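Local coordinates for protein hydrolase (Thermus thermophilus, PDB 1UFO) that probably acts as a serine hydrolase of the alpha/beta hydrolase fold, its natural substrate not being established, at residues 106-117 against 127-138. Residues are numbered along the deposited sequence; the frame is centred on the assembly and turned at random.
Sequences PLFLAGGSLGAF and FRPRGVLAFIGS
Leu109 and Leu133 sit on neighbouring parallel strands, and the N of Leu133 donates to the O of Leu109 at 2.8 Å. The strands, 107-112 and 132-135, run nearly parallel, and their axes approach to 4.6 Å. Further backbone bonds continue the ladder to Ser113, whose N donates to the O of Phe135 at 2.9 Å.

The tight part lies along this ladder. Gly137 has no side chain; a CB there would clash with CB of Ala116. The methyl of Ala116 also packs on Ala134, CB to CB 4.0 Å. Leu109 has CG anti to its carbonyl carbon (chi1 -60°), and its branches reach the ring of Phe127 while CG meets CG of Pro129 at 4.0 Å. The ring of Phe135 takes the O of Gly111 at its edge, in plane.

At the other end the backbone stays close, the N of Arg130 donating to the O of Leu107 at 2.7 Å. CB of Arg130 lies over one face of the buried Phe108 ring, 3.9 Å from its centroid, in a CH-pi contact. With an alanine at Phe108, CB of Arg130 is likely to lose this ring face, and a gap would probably open beside Leu231 and Leu235 of helix 221-236. The loose, partly exposed side is the rest of Arg130 and Pro106. The arginine chain bends at chi2 and chi3, laying one guanidinium face against CB of Pro106, while NH1 bonds to the O of Trp234.

At Ser113 a water accepts from the N of Ser138 and donates to the O of Ser113. Ser113 has phi 60° and psi -116°, the strained turn expected of a nucleophile elbow. Its OG bonds to NE2 of His217, consistent with a triad completed by Asp183. With helix 114-124 the strands form a beta-alpha-beta crossover of the alpha/beta hydrolase fold.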
ATOM      1  N   PRO A 106      -4.596  -5.722  21.525  1.00 14.54           N
ATOM      2  CA  PRO A 106      -5.390  -5.150  20.416  1.00 12.66           C
ATOM      3  C   PRO A 106      -5.579  -6.257  19.379  1.00 12.23           C
ATOM      4  O   PRO A 106      -4.613  -6.970  19.067  1.00 11.38           O
ATOM      5  CB  PRO A 106      -4.476  -4.100  19.864  1.00 14.06           C
ATOM      6  CG  PRO A 106      -3.687  -3.626  21.041  1.00 16.25           C
ATOM      7  CD  PRO A 106      -3.395  -4.904  21.808  1.00 14.07           C
ATOM      8  N   LEU A 107      -6.799  -6.325  18.810  1.00 11.88           N
ATOM      9  CA  LEU A 107      -7.074  -7.392  17.854  1.00 11.55           C
ATOM     10  C   LEU A 107      -7.344  -6.834  16.471  1.00 11.60           C
ATOM     11  O   LEU A 107      -8.121  -5.847  16.308  1.00 13.58           O
ATOM     12  CB  LEU A 107      -8.266  -8.260  18.301  1.00 14.70           C
ATOM     13  CG  LEU A 107      -8.479  -9.515  17.369  1.00 12.95           C
ATOM     14  CD1 LEU A 107      -8.878 -10.792  18.069  1.00 16.86           C
ATOM     15  CD2 LEU A 107      -9.579  -9.047  16.365  1.00 16.30           C
ATOM     16  N   PHE A 108      -6.698  -7.473  15.500  1.00  9.35           N
ATOM     17  CA  PHE A 108      -6.867  -7.130  14.082  1.00  9.22           C
ATOM     18  C   PHE A 108      -7.369  -8.341  13.357  1.00  9.92           C
ATOM     19  O   PHE A 108      -7.211  -9.475  13.834  1.00  9.33           O
ATOM     20  CB  PHE A 108      -5.522  -6.760  13.472  1.00  8.56           C
ATOM     21  CG  PHE A 108      -4.924  -5.555  14.058  1.00  9.08           C
ATOM     22  CD1 PHE A 108      -4.088  -5.618  15.169  1.00 12.20           C
ATOM     23  CD2 PHE A 108      -5.186  -4.333  13.476  1.00 10.60           C
ATOM     24  CE1 PHE A 108      -3.507  -4.428  15.704  1.00 14.28           C
ATOM     25  CE2 PHE A 108      -4.620  -3.127  13.973  1.00 12.07           C
ATOM     26  CZ  PHE A 108      -3.780  -3.159  15.080  1.00 13.74           C
ATOM     27  N   LEU A 109      -8.025  -8.116  12.220  1.00  7.50           N
ATOM     28  CA  LEU A 109      -8.461  -9.268  11.393  1.00  9.41           C
ATOM     29  C   LEU A 109      -7.734  -9.251  10.027  1.00  9.29           C
ATOM     30  O   LEU A 109      -7.444  -8.156   9.492  1.00 10.30           O
ATOM     31  CB  LEU A 109      -9.933  -9.165  11.048  1.00 12.45           C
ATOM     32  CG  LEU A 109     -10.945  -9.121  12.134  1.00 13.74           C
ATOM     33  CD1 LEU A 109     -12.382  -9.023  11.404  1.00 15.05           C
ATOM     34  CD2 LEU A 109     -10.886 -10.447  12.957  1.00 17.44           C
ATOM     35  N   ALA A 110      -7.485 -10.433   9.469  1.00  7.94           N
ATOM     36  CA  ALA A 110      -6.970 -10.526   8.085  1.00  8.59           C
ATOM     37  C   ALA A 110      -7.814 -11.594   7.446  1.00 11.06           C
ATOM     38  O   ALA A 110      -8.132 -12.590   8.088  1.00 12.58           O
ATOM     39  CB  ALA A 110      -5.518 -10.890   8.055  1.00  8.99           C
ATOM     40  N   GLY A 111      -8.282 -11.365   6.208  1.00  8.32           N
ATOM     41  CA  GLY A 111      -9.020 -12.429   5.541  1.00  9.39           C
ATOM     42  C   GLY A 111      -8.487 -12.535   4.115  1.00 10.58           C
ATOM     43  O   GLY A 111      -8.145 -11.491   3.542  1.00 10.33           O
ATOM     44  N   GLY A 112      -8.435 -13.748   3.548  1.00  9.00           N
ATOM     45  CA  GLY A 112      -8.020 -13.922   2.151  1.00 10.25           C
ATOM     46  C   GLY A 112      -9.158 -14.492   1.333  1.00 11.47           C
ATOM     47  O   GLY A 112      -9.740 -15.494   1.707  1.00 11.81           O
ATOM     48  N   SER A 113      -9.553 -13.777   0.272  1.00 11.21           N
ATOM     49  CA  SER A 113     -10.626 -14.227  -0.644  1.00 10.82           C
ATOM     50  C   SER A 113     -11.933 -14.398   0.169  1.00 10.51           C
ATOM     51  O   SER A 113     -12.486 -13.416   0.677  1.00 11.10           O
ATOM     52  CB  SER A 113     -10.113 -15.497  -1.378  1.00 12.17           C
ATOM     53  OG  SER A 113     -10.929 -15.792  -2.487  1.00 14.47           O
ATOM     54  N   LEU A 114     -12.517 -15.607   0.305  1.00  9.48           N
ATOM     55  CA  LEU A 114     -13.769 -15.735   1.032  1.00  9.54           C
ATOM     56  C   LEU A 114     -13.559 -15.212   2.446  1.00  9.33           C
ATOM     57  O   LEU A 114     -14.474 -14.644   3.027  1.00 10.24           O
ATOM     58  CB  LEU A 114     -14.221 -17.198   1.028  1.00 10.09           C
ATOM     59  CG  LEU A 114     -15.618 -17.369   1.611  1.00  9.25           C
ATOM     60  CD1 LEU A 114     -16.701 -16.753   0.726  1.00 13.64           C
ATOM     61  CD2 LEU A 114     -15.855 -18.875   1.846  1.00 12.92           C
ATOM     62  N   GLY A 115     -12.376 -15.380   3.001  1.00  8.19           N
ATOM     63  CA  GLY A 115     -12.109 -14.854   4.351  1.00  9.35           C
ATOM     64  C   GLY A 115     -12.179 -13.307   4.414  1.00  9.00           C
ATOM     65  O   GLY A 115     -12.554 -12.766   5.447  1.00  9.50           O
ATOM     66  N   ALA A 116     -11.874 -12.638   3.283  1.00  8.73           N
ATOM     67  CA  ALA A 116     -11.970 -11.176   3.237  1.00  8.65           C
ATOM     68  C   ALA A 116     -13.458 -10.806   3.258  1.00  8.20           C
ATOM     69  O   ALA A 116     -13.873  -9.808   3.905  1.00  8.66           O
ATOM     70  CB  ALA A 116     -11.310 -10.657   1.958  1.00  8.10           C
ATOM     71  N   PHE A 117     -14.291 -11.616   2.570  1.00  7.61           N
ATOM     72  CA  PHE A 117     -15.723 -11.332   2.580  1.00  7.92           C
ATOM     73  C   PHE A 117     -16.277 -11.548   3.988  1.00  9.75           C
ATOM     74  O   PHE A 117     -17.138 -10.794   4.431  1.00  9.24           O
ATOM     75  CB  PHE A 117     -16.442 -12.282   1.572  1.00  8.54           C
ATOM     76  CG  PHE A 117     -17.917 -12.029   1.514  1.00  8.95           C
ATOM     77  CD1 PHE A 117     -18.412 -10.900   0.848  1.00  9.81           C
ATOM     78  CD2 PHE A 117     -18.818 -12.926   2.125  1.00 10.28           C
ATOM     79  CE1 PHE A 117     -19.776 -10.650   0.789  1.00 10.85           C
ATOM     80  CE2 PHE A 117     -20.191 -12.703   2.046  1.00 10.19           C
ATOM     81  CZ  PHE A 117     -20.673 -11.549   1.380  1.00 11.49           C
ATOM     82  N   PHE A 127     -18.857  -5.792  14.457  1.00 13.65           N
ATOM     83  CA  PHE A 127     -17.646  -6.261  15.174  1.00 14.43           C
ATOM     84  C   PHE A 127     -16.595  -5.136  14.952  1.00 14.86           C
ATOM     85  O   PHE A 127     -16.446  -4.651  13.829  1.00 13.75           O
ATOM     86  CB  PHE A 127     -17.171  -7.606  14.597  1.00 16.05           C
ATOM     87  CG  PHE A 127     -15.953  -8.104  15.269  1.00 18.73           C
ATOM     88  CD1 PHE A 127     -15.993  -8.394  16.645  1.00 22.06           C
ATOM     89  CD2 PHE A 127     -14.793  -8.223  14.593  1.00 20.41           C
ATOM     90  CE1 PHE A 127     -14.847  -8.796  17.334  1.00 23.26           C
ATOM     91  CE2 PHE A 127     -13.622  -8.643  15.300  1.00 20.56           C
ATOM     92  CZ  PHE A 127     -13.690  -8.914  16.670  1.00 23.04           C
ATOM     93  N   ARG A 128     -15.876  -4.728  16.021  1.00 14.11           N
ATOM     94  CA  ARG A 128     -14.993  -3.587  15.941  1.00 14.54           C
ATOM     95  C   ARG A 128     -13.532  -3.864  16.318  1.00 14.34           C
ATOM     96  O   ARG A 128     -13.084  -3.501  17.439  1.00 17.91           O
ATOM     97  CB  ARG A 128     -15.556  -2.465  16.817  1.00 15.58           C
ATOM     98  CG  ARG A 128     -16.930  -1.961  16.381  1.00 15.65           C
ATOM     99  CD  ARG A 128     -16.867  -1.051  15.135  1.00 14.71           C
ATOM    100  NE  ARG A 128     -18.178  -0.700  14.594  1.00 17.76           N
ATOM    101  CZ  ARG A 128     -19.010   0.230  15.057  1.00 18.23           C
ATOM    102  NH1 ARG A 128     -20.197   0.387  14.455  1.00 18.78           N
ATOM    103  NH2 ARG A 128     -18.654   1.036  16.081  1.00 19.08           N
ATOM    104  N   PRO A 129     -12.775  -4.529  15.429  1.00 13.26           N
ATOM    105  CA  PRO A 129     -11.359  -4.816  15.680  1.00 13.53           C
ATOM    106  C   PRO A 129     -10.607  -3.479  15.463  1.00 12.46           C
ATOM    107  O   PRO A 129     -11.188  -2.467  15.036  1.00 11.45           O
ATOM    108  CB  PRO A 129     -10.990  -5.847  14.635  1.00 13.77           C
ATOM    109  CG  PRO A 129     -11.886  -5.431  13.417  1.00 12.97           C
ATOM    110  CD  PRO A 129     -13.196  -4.927  14.060  1.00 11.73           C
ATOM    111  N   ARG A 130      -9.308  -3.483  15.731  1.00 10.35           N
ATOM    112  CA  ARG A 130      -8.511  -2.294  15.570  1.00 11.03           C
ATOM    113  C   ARG A 130      -8.198  -2.006  14.099  1.00 10.98           C
ATOM    114  O   ARG A 130      -7.779  -0.896  13.787  1.00 11.88           O
ATOM    115  CB  ARG A 130      -7.207  -2.433  16.374  1.00 14.41           C
ATOM    116  CG  ARG A 130      -7.530  -2.243  17.864  1.00 20.44           C
ATOM    117  CD  ARG A 130      -7.677  -0.681  18.172  1.00 23.80           C
ATOM    118  NE  ARG A 130      -6.388  -0.029  17.940  1.00 25.21           N
ATOM    119  CZ  ARG A 130      -5.418   0.072  18.857  1.00 26.92           C
ATOM    120  NH1 ARG A 130      -4.266   0.679  18.527  1.00 26.24           N
ATOM    121  NH2 ARG A 130      -5.610  -0.397  20.108  1.00 22.67           N
ATOM    122  N   GLY A 131      -8.306  -3.023  13.225  1.00 10.75           N
ATOM    123  CA  GLY A 131      -8.013  -2.777  11.809  1.00  9.83           C
ATOM    124  C   GLY A 131      -8.226  -4.088  11.098  1.00 10.23           C
ATOM    125  O   GLY A 131      -8.258  -5.158  11.728  1.00  9.97           O
ATOM    126  N   VAL A 132      -8.420  -4.012   9.781  1.00  7.64           N
ATOM    127  CA  VAL A 132      -8.699  -5.236   9.008  1.00  7.57           C
ATOM    128  C   VAL A 132      -7.910  -5.217   7.714  1.00  8.18           C
ATOM    129  O   VAL A 132      -7.838  -4.143   7.067  1.00  8.45           O
ATOM    130  CB  VAL A 132     -10.211  -5.223   8.591  1.00  8.63           C
ATOM    131  CG1 VAL A 132     -10.514  -6.420   7.653  1.00 10.56           C
ATOM    132  CG2 VAL A 132     -11.113  -5.374   9.869  1.00 10.83           C
ATOM    133  N   LEU A 133      -7.303  -6.378   7.371  1.00  7.61           N
ATOM    134  CA  LEU A 133      -6.639  -6.540   6.061  1.00  7.07           C
ATOM    135  C   LEU A 133      -7.546  -7.465   5.248  1.00  8.43           C
ATOM    136  O   LEU A 133      -7.890  -8.562   5.662  1.00  8.17           O
ATOM    137  CB  LEU A 133      -5.258  -7.233   6.192  1.00  7.22           C
ATOM    138  CG  LEU A 133      -4.307  -6.517   7.165  1.00  6.88           C
ATOM    139  CD1 LEU A 133      -2.989  -7.331   7.175  1.00  8.71           C
ATOM    140  CD2 LEU A 133      -3.955  -5.102   6.644  1.00  8.61           C
ATOM    141  N   ALA A 134      -7.963  -7.002   4.057  1.00  6.78           N
ATOM    142  CA  ALA A 134      -8.802  -7.801   3.177  1.00  6.67           C
ATOM    143  C   ALA A 134      -7.946  -8.071   1.937  1.00  7.04           C
ATOM    144  O   ALA A 134      -7.758  -7.214   1.061  1.00  8.01           O
ATOM    145  CB  ALA A 134     -10.092  -6.971   2.802  1.00  6.72           C
ATOM    146  N   PHE A 135      -7.412  -9.312   1.891  1.00  7.30           N
ATOM    147  CA  PHE A 135      -6.560  -9.690   0.799  1.00  7.27           C
ATOM    148  C   PHE A 135      -7.371 -10.388  -0.299  1.00  8.07           C
ATOM    149  O   PHE A 135      -8.233 -11.188  -0.000  1.00  9.66           O
ATOM    150  CB  PHE A 135      -5.546 -10.723   1.255  1.00  7.59           C
ATOM    151  CG  PHE A 135      -4.521 -10.214   2.200  1.00  7.21           C
ATOM    152  CD1 PHE A 135      -4.684 -10.366   3.595  1.00  7.17           C
ATOM    153  CD2 PHE A 135      -3.307  -9.648   1.720  1.00  8.17           C
ATOM    154  CE1 PHE A 135      -3.680  -9.979   4.475  1.00  6.09           C
ATOM    155  CE2 PHE A 135      -2.308  -9.264   2.590  1.00  6.73           C
ATOM    156  CZ  PHE A 135      -2.473  -9.424   3.994  1.00  6.12           C
ATOM    157  N   ILE A 136      -7.079 -10.015  -1.544  1.00  7.62           N
ATOM    158  CA  ILE A 136      -7.663 -10.646  -2.747  1.00  8.48           C
ATOM    159  C   ILE A 136      -9.159 -10.963  -2.652  1.00  9.27           C
ATOM    160  O   ILE A 136      -9.626 -12.037  -3.008  1.00  8.91           O
ATOM    161  CB  ILE A 136      -6.803 -11.927  -3.160  1.00  7.41           C
ATOM    162  CG1 ILE A 136      -6.949 -13.084  -2.136  1.00  8.63           C
ATOM    163  CG2 ILE A 136      -5.311 -11.459  -3.330  1.00  9.50           C
ATOM    164  CD1 ILE A 136      -6.053 -14.328  -2.666  1.00  7.88           C
ATOM    165  N   GLY A 137      -9.901  -9.956  -2.222  1.00  8.29           N
ATOM    166  CA  GLY A 137     -11.313 -10.154  -1.980  1.00  9.95           C
ATOM    167  C   GLY A 137     -12.196  -8.960  -2.211  1.00 10.75           C
ATOM    168  O   GLY A 137     -11.788  -7.971  -2.824  1.00 10.22           O
ATOM    169  N   SER A 138     -13.400  -9.058  -1.649  1.00 10.24           N
ATOM    170  CA  SER A 138     -14.434  -8.065  -1.891  1.00 10.52           C
ATOM    171  C   SER A 138     -15.509  -8.115  -0.821  1.00 10.33           C
ATOM    172  O   SER A 138     -15.642  -9.143  -0.103  1.00 10.07           O
ATOM    173  CB  SER A 138     -15.038  -8.398  -3.260  1.00 11.69           C
ATOM    174  OG  SER A 138     -16.231  -7.648  -3.516  1.00 11.66           O
TER
HETATM  175  O   HOH W   1     -13.949 -11.927  -1.273  1.00 13.11           O